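PDB 3O0F: putative metal-dependent phosphoesterase from Bifidobacterium adolescentis, which hydrolyses phosphoesters as a metal-dependent enzyme of the PHP family, binding iron, zinc and the nucleotide AMP in one active site. Local coordinates for residues R31-Q36 with N269-N274; R107-R112 with P179-S184; H148-L153 with S163-D168; L246-A249 with D253-V256. One frame throughout, in Å; residues are numbered along the deposited sequence.

Interaction 1: R31-Q36 with N269-N274. With EDO (1,2-ethanediol), chain G.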
# COMPACT_ATOMS: atom_id res chain seq x y z
N ARG A 31 -15.28 -6.81 0.34
CA ARG A 31 -16.21 -7.53 1.19
C ARG A 31 -15.52 -8.67 1.98
O ARG A 31 -15.72 -8.78 3.18
CB ARG A 31 -17.38 -8.10 0.37
CG ARG A 31 -18.39 -8.88 1.20
CD ARG A 31 -19.76 -8.98 0.48
NE ARG A 31 -20.81 -9.46 1.39
CZ ARG A 31 -21.66 -8.70 2.11
NH1 ARG A 31 -21.63 -7.37 2.05
NH2 ARG A 31 -22.56 -9.29 2.89
N THR A 32 -14.70 -9.45 1.31
CA THR A 32 -13.96 -10.54 2.00
C THR A 32 -13.04 -9.97 3.08
O THR A 32 -13.00 -10.49 4.21
CB THR A 32 -13.23 -11.41 1.01
OG1 THR A 32 -14.22 -12.07 0.22
CG2 THR A 32 -12.31 -12.46 1.72
N LEU A 33 -12.36 -8.87 2.76
CA LEU A 33 -11.51 -8.22 3.74
C LEU A 33 -12.28 -7.84 5.00
O LEU A 33 -11.83 -8.15 6.11
CB LEU A 33 -10.83 -6.99 3.12
CG LEU A 33 -10.17 -5.97 4.07
CD1 LEU A 33 -8.97 -6.61 4.82
CD2 LEU A 33 -9.74 -4.79 3.27
N VAL A 34 -13.45 -7.23 4.85
CA VAL A 34 -14.23 -6.77 5.99
C VAL A 34 -14.79 -7.91 6.81
O VAL A 34 -14.72 -7.88 8.04
CB VAL A 34 -15.38 -5.78 5.53
CG1 VAL A 34 -16.34 -5.52 6.68
CG2 VAL A 34 -14.76 -4.49 4.93
N GLU A 35 -15.32 -8.91 6.11
CA GLU A 35 -15.86 -10.12 6.74
C GLU A 35 -14.79 -10.84 7.55
O GLU A 35 -15.01 -11.21 8.69
CB GLU A 35 -16.36 -11.09 5.65
CG GLU A 35 -16.69 -12.51 6.17
CD GLU A 35 -16.07 -13.65 5.32
OE1 GLU A 35 -15.38 -13.39 4.31
OE2 GLU A 35 -16.27 -14.81 5.68
N GLN A 36 -13.62 -11.02 6.95
CA GLN A 36 -12.52 -11.70 7.64
C GLN A 36 -11.96 -10.88 8.81
O GLN A 36 -11.72 -11.44 9.88
CB GLN A 36 -11.42 -12.09 6.68
CG GLN A 36 -11.88 -13.20 5.69
CD GLN A 36 -10.71 -13.69 4.80
OE1 GLN A 36 -9.64 -13.09 4.79
NE2 GLN A 36 -10.92 -14.80 4.08
N ASN A 269 1.75 -12.70 4.38
CA ASN A 269 1.27 -11.76 5.46
C ASN A 269 -0.17 -12.11 5.90
O ASN A 269 -1.09 -12.20 5.08
CB ASN A 269 1.33 -10.30 4.96
CG ASN A 269 2.71 -9.89 4.60
OD1 ASN A 269 3.43 -10.67 3.96
ND2 ASN A 269 3.12 -8.69 4.99
N GLY A 270 -0.34 -12.37 7.19
CA GLY A 270 -1.64 -12.66 7.77
C GLY A 270 -2.44 -11.43 8.15
O GLY A 270 -1.90 -10.49 8.74
N LEU A 271 -3.73 -11.46 7.84
CA LEU A 271 -4.62 -10.35 8.14
C LEU A 271 -4.55 -10.19 9.62
O LEU A 271 -4.61 -11.18 10.35
CB LEU A 271 -6.07 -10.64 7.72
CG LEU A 271 -7.13 -9.52 7.84
CD1 LEU A 271 -6.72 -8.27 7.10
CD2 LEU A 271 -8.47 -10.08 7.27
N GLY A 272 -4.33 -8.97 10.06
CA GLY A 272 -4.27 -8.71 11.49
C GLY A 272 -2.98 -8.99 12.20
O GLY A 272 -2.91 -8.82 13.41
N GLU A 273 -1.92 -9.38 11.49
CA GLU A 273 -0.66 -9.77 12.16
C GLU A 273 0.05 -8.60 12.83
O GLU A 273 0.88 -8.81 13.69
CB GLU A 273 0.32 -10.43 11.17
CG GLU A 273 1.03 -9.49 10.21
CD GLU A 273 1.95 -10.22 9.19
OE1 GLU A 273 1.86 -11.47 9.05
OE2 GLU A 273 2.72 -9.52 8.48
N ASN A 274 -0.21 -7.37 12.37
CA ASN A 274 0.23 -6.17 13.09
C ASN A 274 -0.89 -5.16 13.02
O ASN A 274 -1.71 -5.16 12.06
CB ASN A 274 1.53 -5.55 12.48
CG ASN A 274 2.79 -6.25 12.93
OD1 ASN A 274 3.52 -6.84 12.10
ND2 ASN A 274 3.07 -6.19 14.24
C1 EDO G . -6.07 -14.05 6.64
O1 EDO G . -4.66 -13.73 6.40
C2 EDO G . -6.68 -15.00 5.61
O2 EDO G . -6.98 -14.34 4.35
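Leu271 reaches from the loop 269-274 to helix 30-39 and divides its two methyls between Leu33 and Gln36. Its CG, anti to the backbone N (chi1 -175°), carries both methyls to the helix. Leu271 CD1 meets Leu33 CD1 at 3.6 Å, the two side chains crossing at about a right angle, while Leu271 CD2 rests 3.6 Å from Gln36 CB, one helical turn further on. Leu33 also touches Trp262 and Cys19, and Leu271 touches Cys19, so the leucine pair lies beside strand 15-19, which carries the iron ligand His18.

The polar part of Gln36 takes a different route. A molecule of 1,2-ethanediol, probably from the crystallisation liquor, links it to the loop: Leu271 N donates an almost straight bond to EDO O1 (2.8 Å, 173°), and EDO O2 donates to Gln36 OE1 at 3.0 Å. The loop itself makes a type II turn closed by Glu273 N to Gly270 O (3.0 Å), with a second tie from Gly270 N to Glu273 OE1, met from above the carboxylate plane. Direct contact between helix and loop is therefore purely apolar, and the polar groups of Gln36 and Leu271 are joined by a diol that also bonds to Trp262.

Interaction 2: R107-R112 with P179-S184. With AMP (adenosine monophosphate), chain B.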
# COMPACT_ATOMS: atom_id res chain seq x y z
N ARG A 107 -1.17 5.41 -12.50
CA ARG A 107 -1.75 4.20 -13.05
C ARG A 107 -1.41 4.05 -14.54
O ARG A 107 -1.10 2.94 -14.97
CB ARG A 107 -3.27 4.11 -12.80
CG ARG A 107 -3.67 4.00 -11.30
CD ARG A 107 -5.08 3.48 -11.17
NE ARG A 107 -6.01 4.49 -11.66
CZ ARG A 107 -6.50 5.52 -10.97
NH1 ARG A 107 -6.23 5.71 -9.67
NH2 ARG A 107 -7.30 6.36 -11.60
N ALA A 108 -1.42 5.15 -15.31
CA ALA A 108 -1.07 5.09 -16.73
C ALA A 108 0.43 4.78 -16.89
O ALA A 108 0.83 3.98 -17.76
CB ALA A 108 -1.49 6.43 -17.49
N ALA A 109 1.28 5.41 -16.08
CA ALA A 109 2.72 5.11 -16.10
C ALA A 109 3.00 3.62 -15.74
O ALA A 109 3.78 2.92 -16.43
CB ALA A 109 3.49 6.08 -15.13
N ARG A 110 2.36 3.12 -14.68
CA ARG A 110 2.33 1.67 -14.33
C ARG A 110 1.89 0.72 -15.48
O ARG A 110 2.54 -0.28 -15.75
CB ARG A 110 1.41 1.42 -13.14
CG ARG A 110 2.00 1.78 -11.79
CD ARG A 110 0.97 1.49 -10.67
NE ARG A 110 1.65 1.42 -9.37
CZ ARG A 110 2.45 0.42 -8.99
NH1 ARG A 110 2.66 -0.63 -9.76
NH2 ARG A 110 3.05 0.47 -7.80
N LEU A 111 0.80 1.06 -16.14
CA LEU A 111 0.33 0.27 -17.26
C LEU A 111 1.37 0.20 -18.37
O LEU A 111 1.66 -0.89 -18.89
CB LEU A 111 -0.94 0.89 -17.83
CG LEU A 111 -1.66 0.07 -18.89
CD1 LEU A 111 -1.99 -1.28 -18.27
CD2 LEU A 111 -2.93 0.76 -19.42
N ARG A 112 1.92 1.35 -18.72
CA ARG A 112 2.89 1.47 -19.79
C ARG A 112 4.15 0.67 -19.49
O ARG A 112 4.64 -0.07 -20.34
CB ARG A 112 3.27 2.94 -19.95
CG ARG A 112 3.92 3.25 -21.26
CD ARG A 112 4.12 4.75 -21.43
NE ARG A 112 5.50 5.13 -21.19
CZ ARG A 112 6.48 4.86 -22.03
NH1 ARG A 112 6.22 4.20 -23.15
NH2 ARG A 112 7.72 5.24 -21.76
N PRO A 179 11.78 0.56 -13.75
CA PRO A 179 11.14 1.30 -12.66
C PRO A 179 9.92 2.09 -13.17
O PRO A 179 9.89 2.51 -14.35
CB PRO A 179 12.26 2.25 -12.16
CG PRO A 179 13.18 2.40 -13.27
CD PRO A 179 13.05 1.19 -14.18
N THR A 180 8.93 2.29 -12.32
CA THR A 180 7.79 3.13 -12.69
C THR A 180 8.10 4.60 -12.39
O THR A 180 8.49 4.91 -11.27
CB THR A 180 6.49 2.77 -11.94
OG1 THR A 180 6.18 1.39 -12.13
CG2 THR A 180 5.34 3.61 -12.47
N PRO A 181 7.90 5.51 -13.37
CA PRO A 181 7.98 6.96 -13.04
C PRO A 181 7.00 7.28 -11.89
O PRO A 181 5.82 6.89 -11.95
CB PRO A 181 7.56 7.66 -14.33
CG PRO A 181 7.78 6.61 -15.43
CD PRO A 181 7.50 5.29 -14.78
N SER A 182 7.50 7.91 -10.83
CA SER A 182 6.73 8.13 -9.61
C SER A 182 6.81 9.56 -9.15
O SER A 182 7.85 10.20 -9.32
CB SER A 182 7.30 7.29 -8.48
OG SER A 182 7.01 5.93 -8.72
N PRO A 183 5.75 10.05 -8.48
CA PRO A 183 5.88 11.40 -7.93
C PRO A 183 6.85 11.43 -6.73
O PRO A 183 7.13 10.37 -6.12
CB PRO A 183 4.45 11.74 -7.49
CG PRO A 183 3.80 10.41 -7.22
CD PRO A 183 4.42 9.47 -8.25
N SER A 184 7.34 12.60 -6.38
CA SER A 184 8.18 12.71 -5.19
C SER A 184 7.32 12.64 -3.92
O SER A 184 6.11 12.93 -3.93
CB SER A 184 8.95 14.01 -5.19
OG SER A 184 8.03 15.07 -4.96
P AMP B . 5.66 -2.61 -8.61
O1P AMP B . 5.18 -1.46 -7.81
O2P AMP B . 4.78 -2.80 -9.82
O3P AMP B . 7.16 -2.58 -8.94
O5' AMP B . 5.44 -3.92 -7.71
C5' AMP B . 6.18 -4.10 -6.53
C4' AMP B . 5.21 -4.44 -5.45
O4' AMP B . 4.77 -5.83 -5.51
C3' AMP B . 5.83 -4.23 -4.07
O3' AMP B . 5.26 -3.07 -3.49
C2' AMP B . 5.32 -5.48 -3.38
O2' AMP B . 5.54 -5.79 -2.00
C1' AMP B . 4.22 -6.10 -4.23
N9 AMP B . 4.02 -7.54 -3.95
C8 AMP B . 2.83 -8.14 -3.90
N7 AMP B . 2.98 -9.46 -3.64
C5 AMP B . 4.30 -9.71 -3.52
C6 AMP B . 5.14 -10.88 -3.25
N6 AMP B . 4.59 -12.12 -3.03
N1 AMP B . 6.47 -10.69 -3.24
C2 AMP B . 7.06 -9.50 -3.46
N3 AMP B . 6.35 -8.39 -3.70
C4 AMP B . 4.99 -8.43 -3.74
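The helix residue packed under Thr180 CG2, Arg110, is also the one that grips the AMP phosphate with both terminal nitrogens. It lies on helix 97-124 of the PHP domain, where Thr180 CG2 comes 3.7 Å from Arg110 N. CG2 stands anti to the backbone N of Thr180, which aims it at the helix, and it also touches Arg110 CG at 3.9 Å with the two side chains crossing at about a right angle. Ala109, one residue earlier, turns its CB toward the same loop and meets Pro181 CD at 4.1 Å. No polar bond joins the segments; Thr180 CG2 and Ala109 CB pack on apolar atoms and on backbone atoms.

Past this support the Arg110 chain runs extended from CG to NE and delivers its guanidinium to the AMP phosphate. NH2 of Arg110 donates to AMP O1P (2.9 Å, 151°), and NH1 of Arg110 donates to AMP O2P (3.0 Å, 151°), which lies at the edge of the guanidinium in its plane; a second, weak bond runs from NH1 to O1P. A salt bridge from NE to Asp51, with bonds from NH1 to Ile144 O and from NH2 to Thr77, fixes the rotation of the group. Arg113, which also bonds to AMP, touches Thr180. Within the loop, Ser182 OG donates to Thr180 O at 3.1 Å, arriving from above the carbonyl plane.

Interaction 3: H148-L153 with S163-D168. With AMP (adenosine monophosphate), chain B.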
# COMPACT_ATOMS: atom_id res chain seq x y z
N HIS A 148 0.95 -8.79 -10.83
CA HIS A 148 0.14 -9.38 -11.87
C HIS A 148 0.98 -10.12 -12.90
O HIS A 148 0.53 -11.13 -13.41
CB HIS A 148 -0.75 -8.31 -12.53
CG HIS A 148 -1.59 -7.57 -11.54
ND1 HIS A 148 -1.19 -6.38 -10.98
CD2 HIS A 148 -2.76 -7.89 -10.95
CE1 HIS A 148 -2.08 -6.00 -10.08
NE2 HIS A 148 -3.06 -6.89 -10.07
N ILE A 149 2.17 -9.63 -13.20
CA ILE A 149 3.14 -10.38 -13.97
C ILE A 149 3.54 -11.66 -13.22
O ILE A 149 3.54 -12.74 -13.80
CB ILE A 149 4.45 -9.59 -14.28
CG1 ILE A 149 4.17 -8.25 -14.97
CG2 ILE A 149 5.39 -10.45 -15.17
CD1 ILE A 149 5.45 -7.48 -15.37
N ALA A 150 3.92 -11.53 -11.95
CA ALA A 150 4.30 -12.72 -11.16
C ALA A 150 3.18 -13.74 -11.19
O ALA A 150 3.42 -14.91 -11.46
CB ALA A 150 4.64 -12.33 -9.72
N ASP A 151 1.94 -13.29 -10.94
CA ASP A 151 0.78 -14.18 -11.00
C ASP A 151 0.63 -14.88 -12.36
O ASP A 151 0.30 -16.07 -12.40
CB ASP A 151 -0.52 -13.41 -10.69
CG ASP A 151 -0.61 -12.95 -9.21
OD1 ASP A 151 0.18 -13.48 -8.36
OD2 ASP A 151 -1.46 -12.05 -8.91
N ALA A 152 0.83 -14.16 -13.46
CA ALA A 152 0.72 -14.77 -14.78
C ALA A 152 1.79 -15.87 -14.94
O ALA A 152 1.52 -16.92 -15.55
CB ALA A 152 0.80 -13.74 -15.88
N LEU A 153 2.98 -15.64 -14.37
CA LEU A 153 4.09 -16.60 -14.47
C LEU A 153 3.84 -17.81 -13.60
O LEU A 153 4.33 -18.89 -13.90
CB LEU A 153 5.46 -15.97 -14.10
CG LEU A 153 6.03 -14.97 -15.11
CD1 LEU A 153 7.04 -14.04 -14.45
CD2 LEU A 153 6.62 -15.65 -16.34
N SER A 163 5.80 -15.02 -4.72
CA SER A 163 7.10 -14.68 -4.09
C SER A 163 8.35 -15.32 -4.77
O SER A 163 9.43 -14.73 -4.76
CB SER A 163 7.06 -15.07 -2.60
OG SER A 163 5.93 -14.49 -1.96
N ASP A 164 8.20 -16.51 -5.36
CA ASP A 164 9.28 -17.14 -6.15
C ASP A 164 9.62 -16.30 -7.35
O ASP A 164 10.80 -16.11 -7.68
CB ASP A 164 8.87 -18.54 -6.67
CG ASP A 164 8.75 -19.59 -5.56
OD1 ASP A 164 9.33 -19.42 -4.48
OD2 ASP A 164 8.06 -20.60 -5.78
N ALA A 165 8.58 -15.81 -8.03
CA ALA A 165 8.77 -15.02 -9.23
C ALA A 165 9.58 -13.79 -8.91
O ALA A 165 10.55 -13.46 -9.62
CB ALA A 165 7.42 -14.64 -9.87
N PHE A 166 9.22 -13.13 -7.81
CA PHE A 166 9.91 -11.92 -7.33
C PHE A 166 11.38 -12.17 -6.94
O PHE A 166 12.23 -11.28 -7.08
CB PHE A 166 9.14 -11.30 -6.15
CG PHE A 166 8.08 -10.33 -6.58
CD1 PHE A 166 8.43 -9.02 -6.93
CD2 PHE A 166 6.75 -10.71 -6.67
CE1 PHE A 166 7.48 -8.12 -7.33
CE2 PHE A 166 5.79 -9.82 -7.08
CZ PHE A 166 6.15 -8.52 -7.41
N ALA A 167 11.67 -13.38 -6.45
CA ALA A 167 13.05 -13.80 -6.20
C ALA A 167 13.88 -13.96 -7.50
O ALA A 167 15.11 -14.07 -7.44
CB ALA A 167 13.07 -15.12 -5.38
N ASP A 168 13.24 -13.97 -8.66
CA ASP A 168 13.92 -14.25 -9.93
C ASP A 168 13.55 -13.24 -11.05
O ASP A 168 13.94 -12.07 -10.97
CB ASP A 168 13.65 -15.72 -10.32
CG ASP A 168 14.51 -16.21 -11.51
OD1 ASP A 168 15.43 -15.49 -11.98
OD2 ASP A 168 14.26 -17.32 -12.00
P AMP B . 5.66 -2.61 -8.61
O1P AMP B . 5.18 -1.46 -7.81
O2P AMP B . 4.78 -2.80 -9.82
O3P AMP B . 7.16 -2.58 -8.94
O5' AMP B . 5.44 -3.92 -7.71
C5' AMP B . 6.18 -4.10 -6.53
C4' AMP B . 5.21 -4.44 -5.45
O4' AMP B . 4.77 -5.83 -5.51
C3' AMP B . 5.83 -4.23 -4.07
O3' AMP B . 5.26 -3.07 -3.49
C2' AMP B . 5.32 -5.48 -3.38
O2' AMP B . 5.54 -5.79 -2.00
C1' AMP B . 4.22 -6.10 -4.23
N9 AMP B . 4.02 -7.54 -3.95
C8 AMP B . 2.83 -8.14 -3.90
N7 AMP B . 2.98 -9.46 -3.64
C5 AMP B . 4.30 -9.71 -3.52
C6 AMP B . 5.14 -10.88 -3.25
N6 AMP B . 4.59 -12.12 -3.03
N1 AMP B . 6.47 -10.69 -3.24
C2 AMP B . 7.06 -9.50 -3.46
N3 AMP B . 6.35 -8.39 -3.70
C4 AMP B . 4.99 -8.43 -3.74
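The adenine end of the AMP pocket rests on a close pairing of two helices of the PHP domain, 146-155 and 162-166, which meet at Ala150 and Ala165. The two methyls touch, Ala150 CB to Ala165 CB at 3.6 Å, and with nothing bulkier between them the backbones approach to 5.4 Å between Ala150 CA and Ala165 CA. Ala150 CB also touches Phe166 CE2 at 3.8 Å, approaching the ring obliquely. One alanine methyl thereby serves both the helix-helix seam and the aromatic side chain that faces the nucleotide.

Phe166 offers one face of its ring to the purine. AMP N3 sits 3.5 Å above the ring plane, over its centre, and AMP C2 comes to 3.4 Å from Phe166 CG, so the pyrimidine half of the base lies over the phenyl face. Phe166 also touches Arg146 and Pro147 at the start of the facing helix. The neighbouring Asp151 makes a salt bridge to Arg162, another residue of the pocket, and so ties the facing helix to the beginning of helix 162-166.

At the exocyclic amine of the base the contact is polar. With OG of Ser163 anti to its own carbonyl carbon (chi1 -53°), the hydroxyl stands at the amine and accepts its N-H. The bond from AMP N6 to Ser163 OG measures 2.9 Å, with an N-H...O angle of 159°.

Interaction 4: L246-A249 with D253-V256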
# COMPACT_ATOMS: atom_id res chain seq x y z
N LEU A 246 10.43 4.83 16.29
CA LEU A 246 9.66 5.21 17.48
C LEU A 246 10.28 6.47 18.11
O LEU A 246 9.56 7.32 18.62
CB LEU A 246 9.66 4.08 18.51
CG LEU A 246 8.77 2.87 18.22
CD1 LEU A 246 9.09 1.75 19.20
CD2 LEU A 246 7.26 3.25 18.19
N THR A 247 11.60 6.56 18.08
CA THR A 247 12.29 7.69 18.61
C THR A 247 12.00 8.94 17.81
O THR A 247 11.76 9.99 18.39
CB THR A 247 13.81 7.43 18.70
OG1 THR A 247 14.01 6.32 19.58
CG2 THR A 247 14.56 8.66 19.23
N ILE A 248 12.07 8.83 16.48
CA ILE A 248 11.74 9.93 15.61
C ILE A 248 10.28 10.38 15.82
O ILE A 248 10.00 11.58 15.95
CB ILE A 248 11.98 9.60 14.12
CG1 ILE A 248 13.51 9.43 13.86
CG2 ILE A 248 11.32 10.68 13.22
CD1 ILE A 248 13.83 8.71 12.56
N ALA A 249 9.37 9.41 15.88
CA ALA A 249 7.97 9.70 16.14
C ALA A 249 7.75 10.39 17.52
O ALA A 249 7.01 11.38 17.60
CB ALA A 249 7.09 8.41 15.97
N ASP A 253 6.22 14.12 17.77
CA ASP A 253 4.83 13.89 18.02
C ASP A 253 4.07 13.27 16.83
O ASP A 253 2.96 13.68 16.56
CB ASP A 253 4.19 15.23 18.38
CG ASP A 253 3.26 15.12 19.53
OD1 ASP A 253 3.76 14.94 20.67
OD2 ASP A 253 2.03 15.22 19.28
N LEU A 254 4.69 12.31 16.13
CA LEU A 254 4.04 11.67 15.02
C LEU A 254 3.17 10.52 15.51
O LEU A 254 3.43 9.91 16.52
CB LEU A 254 5.07 11.15 14.01
CG LEU A 254 6.06 12.17 13.44
CD1 LEU A 254 7.02 11.50 12.46
CD2 LEU A 254 5.36 13.40 12.82
N LEU A 255 2.17 10.20 14.72
CA LEU A 255 1.41 8.97 14.90
C LEU A 255 2.24 7.72 14.56
O LEU A 255 3.08 7.73 13.66
CB LEU A 255 0.17 8.99 13.99
CG LEU A 255 -0.72 10.20 14.16
CD1 LEU A 255 -1.75 10.19 13.03
CD2 LEU A 255 -1.31 10.20 15.61
N VAL A 256 1.99 6.64 15.30
CA VAL A 256 2.68 5.37 15.08
C VAL A 256 1.62 4.35 14.70
O VAL A 256 0.66 4.16 15.45
CB VAL A 256 3.43 4.94 16.35
CG1 VAL A 256 4.00 3.51 16.19
CG2 VAL A 256 4.50 5.97 16.69
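Helix 239-252 ends in a Schellman motif, in which Leu254 N donates back across the last turn to Ala249 O (2.9 Å, 155°) while Asp253 adopts a positive phi of 56° that swings the chain out of the helix. This turn brings the following residues back alongside the helix, and the CA atoms of Ala249 and Leu254 come within 4.5 Å.

Ala249 is buried at the centre of the side-chain contact. Its CB lies 3.9 Å from Leu254 CB and 3.6 Å from Val256 CG2, so a single methyl meets two residues of the returning chain. The pairing of Ala249 with Leu254 is the apolar contact that commonly accompanies this kind of helix end. One turn earlier, Leu246 reaches back with CD2 to Val256 CG1 at 3.8 Å, the two side chains crossing at about a right angle. Val256 keeps CG1 anti to its backbone N (chi1 172°), which spreads its methyls so that CG1 serves Leu246 and CG2 serves Ala249. Ile248 makes a looser approach to Leu254 CD1 through CG2.

Around this patch, Val256 and Leu246 both touch Trp233 of the adjacent strand, and Leu255 points away from the helix to meet helix 278-287. The whole is typical of a beta-alpha-beta crossover: helix 239-252 leads from strand 229-233 to its parallel neighbour 255-258, an outermost strand of the sheet, and packs against both.

How the interactions relate
The four contacts join different helices: interactions 1 and 2 tie a helix to a loop, interaction 3 pairs two helices, and interaction 4 binds a helix end to the strand that follows it. Interactions 2 and 3 both touch AMP. A charged guanidinium grips the phosphate in interaction 2, which is partly buried, while in the buried interaction 3 an aromatic face and one hydroxyl hold the base. Interaction 1, also partly buried, lies near strand 15-19 and its iron ligand His18, with polar contact only through a diol. Interaction 4 is a surface contact away from the sites and has a direct backbone hydrogen bond between its segments.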